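Local coordinates for protein enolase (alpha proteobacterium BAL199, PDB 3UGV) that probably catalyses magnesium-dependent abstraction of a proton next to a substrate carboxylate, as enzymes of the mandelate racemase branch of the enolase superfamily do, its own substrate being unknown, at residues Leu90-Met93 with Ser94-Leu97; Pro101-Pro104 with Ala105-Tyr108. All coordinates share one frame; numbering follows the deposited sequence.

Interaction 1: residues Leu90-Met93 with Ser94-Leu97; sequences LHDM and SDML
Backbone bonds step from Leu90-Met93 onto Ser94-Leu97 in regular i to i+4 order. Ser94 N reaches Leu90 O at 3.0 Å, and Asp95 N meets His91 O in the straightest of the set, 165° at the hydrogen. Met96 N reaches Asp92 O at 3.2 Å. The last, Leu97 N to Met93 O, is bent and weak; Leu97 N also bonds Ser94 O at 3.1 Å, as the helix runs out.

Apolar carbon lies against the carbonyls. Leu97 CB and CG each sit 3.2 Å from Met93 O, and Ser94 CB lies over His91 O. Because Ser94 OG is turned opposite its own nitrogen (chi1 -176°), it can take Leu33 N of strand 30-47.

As for charge, Asp92 OD1 and Asp95 OD2 stand 4.2 Å apart, their carboxylate planes 67° from each other. Lys84 and Tyr85 of the second subunit hold Asp92 OD2 and probably offset that repulsion.

Leu90 faces strands 30-47 and 52-65, and both it and Met93 touch helix 123-142: an amphipathic helix on the antiparallel sheet, as in the alpha+beta N-terminal domain of the enolase superfamily.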
# COMPACT_ATOMS: atom_id res chain seq x y z
N LEU F 90 6.59 -25.51 35.61
CA LEU F 90 6.59 -24.51 36.67
C LEU F 90 7.65 -24.82 37.73
O LEU F 90 8.34 -23.92 38.19
CB LEU F 90 5.21 -24.40 37.32
CG LEU F 90 4.16 -23.67 36.47
CD1 LEU F 90 2.79 -23.79 37.10
CD2 LEU F 90 4.56 -22.22 36.27
N HIS F 91 7.78 -26.09 38.09
CA HIS F 91 8.77 -26.48 39.09
C HIS F 91 10.19 -26.35 38.55
O HIS F 91 11.13 -26.09 39.30
CB HIS F 91 8.48 -27.89 39.61
CG HIS F 91 7.26 -27.98 40.48
ND1 HIS F 91 6.68 -29.18 40.84
CD2 HIS F 91 6.52 -27.01 41.07
CE1 HIS F 91 5.63 -28.94 41.61
NE2 HIS F 91 5.51 -27.64 41.76
N ASP F 92 10.33 -26.52 37.24
CA ASP F 92 11.62 -26.33 36.58
C ASP F 92 12.03 -24.86 36.59
O ASP F 92 13.22 -24.54 36.63
CB ASP F 92 11.58 -26.83 35.14
CG ASP F 92 12.13 -28.24 34.99
OD1 ASP F 92 12.95 -28.65 35.85
OD2 ASP F 92 11.74 -28.92 34.01
N MET F 93 11.05 -23.96 36.51
CA MET F 93 11.35 -22.53 36.58
C MET F 93 11.70 -22.18 38.02
O MET F 93 12.58 -21.35 38.27
CB MET F 93 10.18 -21.69 36.08
CG MET F 93 10.09 -21.58 34.57
SD MET F 93 8.49 -20.99 33.98
CE MET F 93 8.74 -21.03 32.20
N SER F 94 11.02 -22.83 38.95
CA SER F 94 11.32 -22.64 40.36
C SER F 94 12.79 -22.97 40.65
O SER F 94 13.50 -22.17 41.26
CB SER F 94 10.37 -23.48 41.23
OG SER F 94 10.59 -23.23 42.61
N ASP F 95 13.25 -24.14 40.21
CA ASP F 95 14.66 -24.53 40.38
C ASP F 95 15.59 -23.48 39.79
O ASP F 95 16.59 -23.10 40.40
CB ASP F 95 14.95 -25.89 39.73
CG ASP F 95 14.29 -27.05 40.45
OD1 ASP F 95 13.93 -26.89 41.64
OD2 ASP F 95 14.13 -28.13 39.83
N MET F 96 15.25 -23.02 38.59
CA MET F 96 16.07 -22.07 37.86
C MET F 96 16.09 -20.69 38.50
O MET F 96 17.03 -19.91 38.30
CB MET F 96 15.57 -21.98 36.41
CG MET F 96 16.43 -21.13 35.50
SD MET F 96 15.48 -20.33 34.18
CE MET F 96 14.95 -18.84 35.00
N LEU F 97 15.05 -20.38 39.28
CA LEU F 97 14.87 -19.04 39.83
C LEU F 97 15.34 -18.89 41.28
O LEU F 97 15.54 -17.77 41.75
CB LEU F 97 13.41 -18.59 39.73
CG LEU F 97 12.89 -18.20 38.34
CD1 LEU F 97 11.38 -17.96 38.36
CD2 LEU F 97 13.63 -16.98 37.83

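Interaction 2: residues Pro101-Pro104 with Ala105-Tyr108; sequences PLAP and AEIY
Tyr108 meets Pro104 through its CB, 3.5 Å from Pro104 O, and not through its ring. With CG anti to the backbone N (chi1 180°), the phenol is carried away, so neither its faces nor its edges are used by 101-104; the side chain packs instead on Met125 and on Ser308 and Arg312 of helix 306-320. The pyrrolidine of Pro104 packs on Val135 and Trp136 of helix 123-142. The carboxylate of Glu106 is likewise used outside the segments: OE2 bonds Thr154 of the third subunit and makes a long, weak ion pair with Arg338 there. Toward Ala103 it is the aliphatic part of Glu106 that makes contact: CB lies 3.7 Å from Ala103 O and CG 4.2 Å from Ala103 CB.

This is the start of helix 104-114. Ala103 is the N-cap, and Pro104 follows in the first turn, where a residue without an N-H costs the helix no bond. Ala103 O receives Ile107 N at 2.9 Å and Pro104 O receives Tyr108 N at 2.8 Å.

Just before the cap, Leu102 centres an inverse gamma turn closed by a weak bond from Ala103 N to Pro101 O. Ile107 reaches back over it: CG1 stands 3.2 Å from Ala103 O, and CD1 ends 4.3 Å from Leu102 CD2, the pairing of a hydrophobic staple across the cap. Cutting Ile107 back to an alanine here would probably open a gap beside Leu102 and leave the gamma turn freer to shift against the helix. CD1 also comes within 3.8 Å of Pro101 O.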
# COMPACT_ATOMS: atom_id res chain seq x y z
N PRO F 101 16.60 -12.36 42.58
CA PRO F 101 15.72 -11.28 43.03
C PRO F 101 14.28 -11.55 42.57
O PRO F 101 14.07 -12.05 41.47
CB PRO F 101 16.30 -10.04 42.36
CG PRO F 101 17.76 -10.39 42.12
CD PRO F 101 17.75 -11.86 41.80
N LEU F 102 13.32 -11.25 43.43
CA LEU F 102 11.91 -11.39 43.07
C LEU F 102 11.51 -10.14 42.30
O LEU F 102 10.86 -9.25 42.84
CB LEU F 102 11.07 -11.54 44.34
CG LEU F 102 9.69 -12.19 44.29
CD1 LEU F 102 8.65 -11.22 43.78
CD2 LEU F 102 9.71 -13.48 43.46
N ALA F 103 11.91 -10.09 41.03
CA ALA F 103 11.67 -8.93 40.17
C ALA F 103 10.97 -9.37 38.89
O ALA F 103 11.59 -9.98 38.02
CB ALA F 103 12.99 -8.25 39.84
N PRO F 104 9.67 -9.03 38.76
CA PRO F 104 8.79 -9.52 37.69
C PRO F 104 9.44 -9.40 36.32
O PRO F 104 9.55 -10.38 35.60
CB PRO F 104 7.59 -8.57 37.77
CG PRO F 104 7.51 -8.21 39.18
CD PRO F 104 8.94 -8.14 39.69
N ALA F 105 9.88 -8.19 35.99
CA ALA F 105 10.40 -7.92 34.66
C ALA F 105 11.66 -8.71 34.33
O ALA F 105 11.81 -9.20 33.21
CB ALA F 105 10.64 -6.44 34.50
N GLU F 106 12.56 -8.85 35.29
CA GLU F 106 13.77 -9.62 35.06
C GLU F 106 13.41 -11.09 34.89
O GLU F 106 13.98 -11.79 34.05
CB GLU F 106 14.78 -9.43 36.19
CG GLU F 106 15.23 -7.97 36.32
CD GLU F 106 16.40 -7.77 37.28
OE1 GLU F 106 16.88 -8.75 37.88
OE2 GLU F 106 16.83 -6.60 37.42
N ILE F 107 12.44 -11.54 35.67
CA ILE F 107 12.02 -12.92 35.65
C ILE F 107 11.26 -13.28 34.37
O ILE F 107 11.44 -14.37 33.83
CB ILE F 107 11.15 -13.23 36.87
CG1 ILE F 107 12.00 -13.18 38.14
CG2 ILE F 107 10.47 -14.57 36.71
CD1 ILE F 107 11.24 -13.56 39.41
N TYR F 108 10.42 -12.38 33.90
CA TYR F 108 9.67 -12.59 32.67
C TYR F 108 10.66 -12.82 31.53
O TYR F 108 10.49 -13.72 30.71
CB TYR F 108 8.75 -11.40 32.39
CG TYR F 108 7.90 -11.46 31.13
CD1 TYR F 108 6.89 -12.41 30.99
CD2 TYR F 108 8.08 -10.55 30.10
CE1 TYR F 108 6.10 -12.46 29.85
CE2 TYR F 108 7.30 -10.59 28.95
CZ TYR F 108 6.31 -11.54 28.83
OH TYR F 108 5.53 -11.58 27.69

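How the interactions relate
Interactions 1 and 2 follow one another in the chain, the first closing helix 83-97 and the second opening helix 104-114; their centres are 13 Å apart. They meet where Leu97 CD1 packs on Ile107 CG2 at 3.9 Å, so the two branches of Ile107 serve both: CG1 with CD1 goes to the cap, CG2 to the preceding helix. Met93 and Met96 extend the same interface to Thr111, Lys110 and Ser114. Each contact borders a different neighbour, the second subunit at Asp92 and the third at Glu106. Neither supplies a ligand to the magnesium held by Asp225, Glu251 and Glu277; both belong to the N-terminal domain, about 24 and 23 Å from the chain centre to theirs.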